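Local coordinates for protein BtGH115A (PDB 5BY3) that acts as a family GH115 4-O-methyl-alpha-glucuronidase, a glycoside hydrolase with specificity for decorated arabinogalactans, at residues A241-P246 with V297-M302; L483-E488 with S537-K542; F709-D714 with E719-E724. All coordinates share one frame; numbering follows the deposited sequence.

How the contacts relate
The three contacts follow one another along the chain, and none touches another. Contact 1 joins two loops of the TIM-barrel region, which follow strands 238-239 and 290-291. Contact 2 packs helix 476-495 on helix 523-543. It lies across the centre of the chain from contact 1, with their centres about 41 Å apart. Contact 3 pairs strands 708-713 and 719-722 in the GH115 C-terminal domain. Its centre is about 40 Å from that of contact 1 and about 39 Å from that of contact 2. The nearest atoms of contacts 1 and 3 are about 20 Å apart. Each contact thus holds together a different part of the chain: barrel loops, helical region and C-terminal beta domain.

Contact 1: residues A241-P246 with V297-M302; sequences ASHCEP and VHDGKM
Cys244 presses its side chain against the backbone carbonyl of His298, and this is the tight part of the contact. Cys244 CB lies 3.2 Å from His298 O. Cys244 SG is at nearly the same distance, 3.3 Å, from His298 O. A chi1 of 64° sets the sulfur between its own backbone N and carbonyl carbon, and from there it reaches the carbonyl alongside CB. The CB of His298 points away from the other loop. Its ring meets the sulfur obliquely, with the centroid 5.4 Å from Cys244 SG.

The buried loop is braced from within. Residues Ser242 to Glu245 form a type I beta turn, closed by the bond from Glu245 N to Ser242 O. Two donors of Ser242 grip Glu245 OE1. Ser242 OG uses the anti lone pair of Glu245 OE1, at 3.1 Å, while Ser242 N comes from above the carboxylate plane. Ser242 OG also sits 4.0 Å above the plane of the His243 ring, over its centre.

The looser side lies toward Asp299, which is partly exposed. Asp299 OD1 stands at the edge of the His243 ring, 3.8 Å from His243 CE1. The ring and carboxylate planes are 72° apart. Asp299 OD2 has long, weak ion pairs with Arg295 and Lys345. Nearby, the His243 ring meets Tyr344, and the His298 ring meets His216.

The two loops follow strands 238-239 and 290-291 of the parallel barrel sheet. They therefore leave the C-terminal ends of these strands. In TIM-barrel glycoside hydrolases this end carries the active site, so the histidines and acids gathered here are consistent with a position near the substrate-binding end of the barrel.

Contact 2: residues L483-E488 with S537-K542; sequences LSVMQE and SETVEK
Val485 and Thr539 mark the closest backbone approach of two helical segments, with their CA atoms 7.6 Å apart. Both segments lie within longer helices. Each keeps the regular bonding from residue i+4 back to residue i, as from Gln487 N to Leu483 O and from Glu541 N to Ser537 O. The link between them is made by side chains.

Val485 points toward the other helix and divides its two methyls between neighbouring residues. CG2 meets the methyl of Thr539, with Val485 CG2 3.5 Å from Thr539 CG2. CG1 is anti to the backbone N (chi1 163°) and turns to Val540 instead, where Val485 CG1 lies 3.8 Å from Val540 CG2. The two valines cross at about a right angle. This is apolar helix-helix packing between helices 476-495 and 523-543. Leu536, one turn before Val540, also touches Val485. Helix 552-580 closes in as well: its Val563 touches Val485, and its Val559 touches Val540.

Thr539 meets Val485 through CB and CG2. Its hydroxyl, anti to the carbonyl carbon, is hydrogen-bonded to Glu535 O, one turn back in the same helix.

Contact 3: residues F709-D714 with E719-E724; sequences FTVSLD and EVIAYE
Phe709 and Ile721 form a hydrogen-bonded pair in an antiparallel beta hairpin made by strands 708-713 and 719-722. The axes of the paired segments run at 144° to each other. Each gives and takes a backbone bond: Phe709 N to Ile721 O is 2.9 Å, and Ile721 N to Phe709 O is 2.8 Å. Val711 and Glu719 bond in the same way. Between them, Thr710 and Val720 make a non-hydrogen-bonded pair, and Thr710 CA makes a CA-H...O contact of 3.0 Å with Glu719 O.

Apolar contacts gather on the face of Phe709, Val711 and Ile721, where Val711 CG2 meets Ile721 CD1 at 3.4 Å. This face turns toward strands 689-696 and 741-748, where Ile694 and Ile745 lie. Ile721 CB sits over the Phe709 ring, 4.1 Å from its centroid, a CH-pi contact. Replacing Phe709 by an alanine would probably leave Ile721 without this surface and open a gap beside Tyr723.

The aromatic pair of Phe709 and Tyr723 is oblique, with planes at 48°. A chi1 of 60°, with CG between backbone N and carbonyl carbon, turns the Phe709 ring to Ile721 and Tyr723. Tyr723 CD1 meets the Phe709 ring at its edge, 3.7 Å from Phe709 CE1.

Contact 1: residues A241-P246 with V297-M302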
loop_
_atom_site.group_PDB
_atom_site.type_symbol
_atom_site.label_atom_id
_atom_site.label_comp_id
_atom_site.label_asym_id
_atom_site.label_seq_id
_atom_site.Cartn_x
_atom_site.Cartn_y
_atom_site.Cartn_z
ATOM N N ALA A 241 -1.618 10.690 -12.479
ATOM C CA ALA A 241 -0.514 9.898 -13.068
ATOM C C ALA A 241 0.743 10.185 -12.278
ATOM O O ALA A 241 0.713 11.060 -11.434
ATOM C CB ALA A 241 -0.302 10.210 -14.556
ATOM N N SER A 242 1.843 9.477 -12.564
ATOM C CA SER A 242 3.003 9.437 -11.653
ATOM C C SER A 242 3.995 10.589 -11.797
ATOM O O SER A 242 3.825 11.480 -12.659
ATOM C CB SER A 242 3.726 8.083 -11.740
ATOM O OG SER A 242 4.626 8.066 -12.825
ATOM N N HIS A 243 5.035 10.530 -10.960
ATOM C CA HIS A 243 6.104 11.562 -10.834
ATOM C C HIS A 243 6.818 11.889 -12.158
ATOM O O HIS A 243 7.511 12.904 -12.253
ATOM C CB HIS A 243 7.122 11.078 -9.806
ATOM C CG HIS A 243 7.333 9.599 -9.870
ATOM N ND1 HIS A 243 8.136 9.008 -10.824
ATOM C CD2 HIS A 243 6.758 8.585 -9.185
ATOM C CE1 HIS A 243 8.074 7.696 -10.699
ATOM N NE2 HIS A 243 7.250 7.413 -9.709
ATOM N N CYS A 244 6.627 11.037 -13.169
ATOM C CA CYS A 244 7.217 11.226 -14.502
ATOM C C CYS A 244 6.156 11.273 -15.617
ATOM O O CYS A 244 6.436 10.955 -16.795
ATOM C CB CYS A 244 8.181 10.070 -14.790
ATOM S SG CYS A 244 7.332 8.460 -14.871
ATOM N N GLU A 245 4.923 11.625 -15.249
ATOM C CA GLU A 245 3.828 11.680 -16.223
ATOM C C GLU A 245 3.045 12.994 -16.047
ATOM O O GLU A 245 1.842 12.988 -15.666
ATOM C CB GLU A 245 2.917 10.480 -16.075
ATOM C CG GLU A 245 3.454 9.141 -16.498
ATOM C CD GLU A 245 2.449 8.067 -16.156
ATOM O OE1 GLU A 245 2.405 7.664 -14.961
ATOM O OE2 GLU A 245 1.674 7.661 -17.056
ATOM N N PRO A 246 3.726 14.120 -16.355
ATOM C CA PRO A 246 3.271 15.485 -16.144
ATOM C C PRO A 246 1.926 15.838 -16.696
ATOM O O PRO A 246 1.194 16.555 -16.012
ATOM C CB PRO A 246 4.321 16.329 -16.859
ATOM C CG PRO A 246 5.535 15.481 -16.893
ATOM C CD PRO A 246 5.002 14.099 -17.096
ATOM N N VAL A 297 11.715 9.933 -19.549
ATOM C CA VAL A 297 10.719 9.108 -20.232
ATOM C C VAL A 297 9.986 8.117 -19.277
ATOM O O VAL A 297 8.737 8.061 -19.267
ATOM C CB VAL A 297 11.337 8.422 -21.491
ATOM C CG1 VAL A 297 10.506 7.225 -21.963
ATOM C CG2 VAL A 297 11.495 9.448 -22.614
ATOM N N HIS A 298 10.763 7.369 -18.479
ATOM C CA HIS A 298 10.239 6.520 -17.393
ATOM C C HIS A 298 10.855 6.967 -16.049
ATOM O O HIS A 298 10.491 8.023 -15.534
ATOM C CB HIS A 298 10.468 5.020 -17.683
ATOM C CG HIS A 298 9.525 4.102 -16.950
ATOM N ND1 HIS A 298 9.237 4.236 -15.606
ATOM C CD2 HIS A 298 8.819 3.028 -17.375
ATOM C CE1 HIS A 298 8.386 3.294 -15.239
ATOM N NE2 HIS A 298 8.118 2.547 -16.295
ATOM N N ASP A 299 11.770 6.188 -15.469
ATOM C CA ASP A 299 12.630 6.739 -14.413
ATOM C C ASP A 299 13.915 7.358 -15.001
ATOM O O ASP A 299 14.128 7.357 -16.225
ATOM C CB ASP A 299 12.899 5.725 -13.290
ATOM C CG ASP A 299 11.829 5.779 -12.175
ATOM O OD1 ASP A 299 10.649 5.447 -12.429
ATOM O OD2 ASP A 299 12.173 6.157 -11.036
ATOM N N GLY A 300 14.737 7.919 -14.120
ATOM C CA GLY A 300 15.985 8.583 -14.500
ATOM C C GLY A 300 15.933 10.101 -14.393
ATOM O O GLY A 300 14.895 10.707 -14.047
ATOM N N LYS A 301 17.079 10.711 -14.702
ATOM C CA LYS A 301 17.222 12.168 -14.803
ATOM C C LYS A 301 16.226 12.681 -15.845
ATOM O O LYS A 301 15.788 11.915 -16.702
ATOM C CB LYS A 301 18.668 12.553 -15.231
ATOM C CG LYS A 301 19.814 11.741 -14.624
ATOM C CD LYS A 301 20.016 12.040 -13.135
ATOM C CE LYS A 301 20.368 10.791 -12.320
ATOM N NZ LYS A 301 20.029 10.944 -10.870
HETATM N N MSE A 302 15.847 13.955 -15.774
HETATM C CA MSE A 302 15.352 14.647 -16.996
HETATM C C MSE A 302 16.543 14.797 -17.925
HETATM O O MSE A 302 17.718 14.788 -17.492
HETATM C CB MSE A 302 14.711 16.026 -16.797
HETATM C CG MSE A 302 15.710 16.870 -16.010
HETATM SE SE MSE A 302 14.963 18.624 -15.627
HETATM C CE MSE A 302 14.566 18.228 -13.753
#

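Contact 2: residues L483-E488 with S537-K542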
loop_
_atom_site.group_PDB
_atom_site.type_symbol
_atom_site.label_atom_id
_atom_site.label_comp_id
_atom_site.label_asym_id
_atom_site.label_seq_id
_atom_site.Cartn_x
_atom_site.Cartn_y
_atom_site.Cartn_z
ATOM N N LEU A 483 -6.147 -16.134 12.092
ATOM C CA LEU A 483 -5.641 -14.837 12.541
ATOM C C LEU A 483 -4.176 -14.886 12.941
ATOM O O LEU A 483 -3.407 -14.029 12.527
ATOM C CB LEU A 483 -6.503 -14.212 13.675
ATOM C CG LEU A 483 -5.954 -13.026 14.514
ATOM C CD1 LEU A 483 -5.608 -11.781 13.703
ATOM C CD2 LEU A 483 -6.948 -12.648 15.567
ATOM N N SER A 484 -3.814 -15.862 13.768
ATOM C CA SER A 484 -2.430 -15.999 14.234
ATOM C C SER A 484 -1.503 -16.440 13.100
ATOM O O SER A 484 -0.347 -16.067 13.077
ATOM C CB SER A 484 -2.326 -16.966 15.426
ATOM O OG SER A 484 -2.493 -18.312 14.997
ATOM N N VAL A 485 -2.021 -17.228 12.170
ATOM C CA VAL A 485 -1.277 -17.586 10.946
ATOM C C VAL A 485 -0.888 -16.381 10.072
ATOM O O VAL A 485 0.279 -16.257 9.657
ATOM C CB VAL A 485 -2.023 -18.644 10.143
ATOM C CG1 VAL A 485 -1.509 -18.732 8.734
ATOM C CG2 VAL A 485 -1.898 -19.982 10.861
HETATM N N MSE A 486 -1.853 -15.493 9.815
HETATM C CA MSE A 486 -1.602 -14.258 9.043
HETATM C C MSE A 486 -0.609 -13.406 9.788
HETATM O O MSE A 486 0.355 -12.902 9.208
HETATM C CB MSE A 486 -2.923 -13.541 8.745
HETATM C CG MSE A 486 -3.828 -14.255 7.722
HETATM SE SE MSE A 486 -2.915 -15.255 6.276
HETATM C CE MSE A 486 -2.622 -13.835 4.970
ATOM N N GLN A 487 -0.803 -13.271 11.092
ATOM C CA GLN A 487 0.131 -12.537 11.916
ATOM C C GLN A 487 1.556 -13.083 11.771
ATOM O O GLN A 487 2.511 -12.321 11.632
ATOM C CB GLN A 487 -0.307 -12.571 13.365
ATOM C CG GLN A 487 -1.519 -11.698 13.665
ATOM C CD GLN A 487 -2.033 -11.897 15.084
ATOM O OE1 GLN A 487 -1.999 -13.012 15.625
ATOM N NE2 GLN A 487 -2.513 -10.820 15.693
ATOM N N GLU A 488 1.689 -14.402 11.787
ATOM C CA GLU A 488 3.004 -14.987 11.754
ATOM C C GLU A 488 3.614 -14.869 10.392
ATOM O O GLU A 488 4.819 -14.705 10.310
ATOM C CB GLU A 488 2.993 -16.443 12.221
ATOM C CG GLU A 488 3.001 -16.558 13.736
ATOM C CD GLU A 488 4.281 -16.025 14.344
ATOM O OE1 GLU A 488 5.326 -16.679 14.034
ATOM O OE2 GLU A 488 4.210 -14.986 15.106
ATOM N N SER A 537 1.843 -23.775 7.191
ATOM C CA SER A 537 1.292 -24.572 6.110
ATOM C C SER A 537 0.292 -25.631 6.594
ATOM O O SER A 537 -0.739 -25.832 5.957
ATOM C CB SER A 537 2.407 -25.231 5.319
ATOM O OG SER A 537 1.929 -25.594 4.037
ATOM N N GLU A 538 0.622 -26.294 7.711
ATOM C CA GLU A 538 -0.216 -27.331 8.310
ATOM C C GLU A 538 -1.551 -26.768 8.802
ATOM O O GLU A 538 -2.588 -27.348 8.496
ATOM C CB GLU A 538 0.498 -28.063 9.455
ATOM C CG GLU A 538 1.512 -29.149 9.084
ATOM C CD GLU A 538 2.093 -29.862 10.324
ATOM O OE1 GLU A 538 2.631 -29.174 11.232
ATOM O OE2 GLU A 538 2.013 -31.117 10.400
ATOM N N THR A 539 -1.529 -25.663 9.558
ATOM C CA THR A 539 -2.745 -24.957 9.973
ATOM C C THR A 539 -3.659 -24.583 8.797
ATOM O O THR A 539 -4.855 -24.813 8.840
ATOM C CB THR A 539 -2.393 -23.716 10.772
ATOM O OG1 THR A 539 -1.569 -24.129 11.836
ATOM C CG2 THR A 539 -3.634 -23.020 11.411
ATOM N N VAL A 540 -3.069 -24.058 7.740
ATOM C CA VAL A 540 -3.776 -23.598 6.557
ATOM C C VAL A 540 -4.443 -24.752 5.795
ATOM O O VAL A 540 -5.562 -24.607 5.260
ATOM C CB VAL A 540 -2.762 -22.795 5.694
ATOM C CG1 VAL A 540 -3.009 -22.892 4.203
ATOM C CG2 VAL A 540 -2.679 -21.357 6.199
ATOM N N GLU A 541 -3.754 -25.888 5.764
ATOM C CA GLU A 541 -4.248 -27.127 5.147
ATOM C C GLU A 541 -5.443 -27.690 5.914
ATOM O O GLU A 541 -6.467 -28.029 5.308
ATOM C CB GLU A 541 -3.124 -28.174 5.065
ATOM C CG GLU A 541 -3.322 -29.242 3.991
ATOM C CD GLU A 541 -3.236 -28.710 2.575
ATOM O OE1 GLU A 541 -2.415 -27.823 2.303
ATOM O OE2 GLU A 541 -3.991 -29.193 1.709
ATOM N N LYS A 542 -5.307 -27.757 7.242
ATOM C CA LYS A 542 -6.364 -28.281 8.104
ATOM C C LYS A 542 -7.611 -27.406 8.088
ATOM O O LYS A 542 -8.710 -27.941 7.999
ATOM C CB LYS A 542 -5.897 -28.509 9.548
ATOM C CG LYS A 542 -4.808 -29.577 9.730
ATOM C CD LYS A 542 -4.724 -30.027 11.201
ATOM C CE LYS A 542 -3.359 -29.800 11.853
ATOM N NZ LYS A 542 -2.429 -30.956 11.773
#

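Contact 3: residues F709-D714 with E719-E724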
loop_
_atom_site.group_PDB
_atom_site.type_symbol
_atom_site.label_atom_id
_atom_site.label_comp_id
_atom_site.label_asym_id
_atom_site.label_seq_id
_atom_site.Cartn_x
_atom_site.Cartn_y
_atom_site.Cartn_z
ATOM N N PHE A 709 20.326 8.246 19.132
ATOM C CA PHE A 709 20.118 7.832 20.512
ATOM C C PHE A 709 21.418 7.917 21.303
ATOM O O PHE A 709 22.463 8.180 20.734
ATOM C CB PHE A 709 19.474 6.422 20.612
ATOM C CG PHE A 709 20.275 5.309 19.975
ATOM C CD1 PHE A 709 20.085 4.970 18.627
ATOM C CD2 PHE A 709 21.188 4.561 20.732
ATOM C CE1 PHE A 709 20.813 3.928 18.041
ATOM C CE2 PHE A 709 21.914 3.508 20.155
ATOM C CZ PHE A 709 21.725 3.190 18.807
ATOM N N THR A 710 21.343 7.749 22.620
ATOM C CA THR A 710 22.545 7.685 23.434
ATOM C C THR A 710 22.489 6.385 24.184
ATOM O O THR A 710 21.412 5.975 24.632
ATOM C CB THR A 710 22.693 8.858 24.426
ATOM O OG1 THR A 710 21.834 8.665 25.560
ATOM C CG2 THR A 710 22.423 10.214 23.764
ATOM N N VAL A 711 23.645 5.737 24.287
ATOM C CA VAL A 711 23.843 4.552 25.133
ATOM C C VAL A 711 24.716 4.898 26.340
ATOM O O VAL A 711 25.751 5.569 26.202
ATOM C CB VAL A 711 24.521 3.419 24.357
ATOM C CG1 VAL A 711 23.624 2.210 24.262
ATOM C CG2 VAL A 711 24.935 3.906 22.979
ATOM N N SER A 712 24.301 4.459 27.523
ATOM C CA SER A 712 25.118 4.679 28.728
ATOM C C SER A 712 25.077 3.485 29.656
ATOM O O SER A 712 24.011 3.131 30.186
ATOM C CB SER A 712 24.731 5.976 29.461
ATOM O OG SER A 712 25.573 6.202 30.581
ATOM N N LEU A 713 26.245 2.858 29.803
ATOM C CA LEU A 713 26.470 1.785 30.764
ATOM C C LEU A 713 26.925 2.361 32.117
ATOM O O LEU A 713 28.032 2.903 32.246
ATOM C CB LEU A 713 27.495 0.779 30.235
ATOM C CG LEU A 713 27.771 -0.390 31.197
ATOM C CD1 LEU A 713 27.080 -1.677 30.781
ATOM C CD2 LEU A 713 29.268 -0.618 31.370
ATOM N N ASP A 714 26.049 2.228 33.112
ATOM C CA ASP A 714 26.313 2.597 34.511
ATOM C C ASP A 714 26.661 4.066 34.668
ATOM O O ASP A 714 27.706 4.408 35.222
ATOM C CB ASP A 714 27.379 1.663 35.114
ATOM C CG ASP A 714 26.957 0.210 35.054
ATOM O OD1 ASP A 714 25.723 -0.014 35.054
ATOM O OD2 ASP A 714 27.829 -0.692 34.995
ATOM N N GLU A 719 27.133 7.820 25.137
ATOM C CA GLU A 719 27.692 7.773 23.784
ATOM C C GLU A 719 26.569 8.038 22.758
ATOM O O GLU A 719 25.511 7.415 22.827
ATOM C CB GLU A 719 28.392 6.432 23.536
ATOM C CG GLU A 719 29.601 6.504 22.597
ATOM C CD GLU A 719 30.795 5.686 23.104
ATOM O OE1 GLU A 719 31.247 5.896 24.265
ATOM O OE2 GLU A 719 31.297 4.829 22.339
ATOM N N VAL A 720 26.812 8.968 21.831
ATOM C CA VAL A 720 25.820 9.472 20.869
ATOM C C VAL A 720 25.887 8.725 19.523
ATOM O O VAL A 720 26.926 8.738 18.859
ATOM C CB VAL A 720 26.022 10.982 20.621
ATOM C CG1 VAL A 720 25.119 11.483 19.507
ATOM C CG2 VAL A 720 25.730 11.767 21.882
ATOM N N ILE A 721 24.781 8.079 19.131
ATOM C CA ILE A 721 24.754 7.163 17.982
ATOM C C ILE A 721 23.596 7.465 17.020
ATOM O O ILE A 721 22.445 7.401 17.422
ATOM C CB ILE A 721 24.685 5.693 18.420
ATOM C CG1 ILE A 721 25.914 5.317 19.273
ATOM C CG2 ILE A 721 24.605 4.804 17.188
ATOM C CD1 ILE A 721 25.931 3.870 19.743
ATOM N N ALA A 722 23.944 7.779 15.765
ATOM C CA ALA A 722 23.034 8.124 14.682
ATOM C C ALA A 722 22.776 6.900 13.776
ATOM O O ALA A 722 23.672 6.072 13.579
ATOM C CB ALA A 722 23.657 9.235 13.861
ATOM N N TYR A 723 21.577 6.806 13.195
ATOM C CA TYR A 723 21.245 5.644 12.349
ATOM C C TYR A 723 20.335 5.982 11.190
ATOM O O TYR A 723 19.870 5.073 10.497
ATOM C CB TYR A 723 20.669 4.449 13.159
ATOM C CG TYR A 723 19.318 4.718 13.769
ATOM C CD1 TYR A 723 19.199 5.389 14.994
ATOM C CD2 TYR A 723 18.141 4.324 13.113
ATOM C CE1 TYR A 723 17.950 5.664 15.541
ATOM C CE2 TYR A 723 16.886 4.603 13.647
ATOM C CZ TYR A 723 16.801 5.262 14.866
ATOM O OH TYR A 723 15.570 5.515 15.394
ATOM N N GLU A 724 20.091 7.275 10.964
ATOM C CA GLU A 724 19.426 7.712 9.738
ATOM C C GLU A 724 20.391 7.335 8.606
ATOM O O GLU A 724 21.580 7.193 8.849
ATOM C CB GLU A 724 19.072 9.222 9.763
ATOM C CG GLU A 724 20.162 10.221 9.329
ATOM C CD GLU A 724 21.406 10.297 10.230
ATOM O OE1 GLU A 724 21.391 9.809 11.373
ATOM O OE2 GLU A 724 22.441 10.864 9.789
#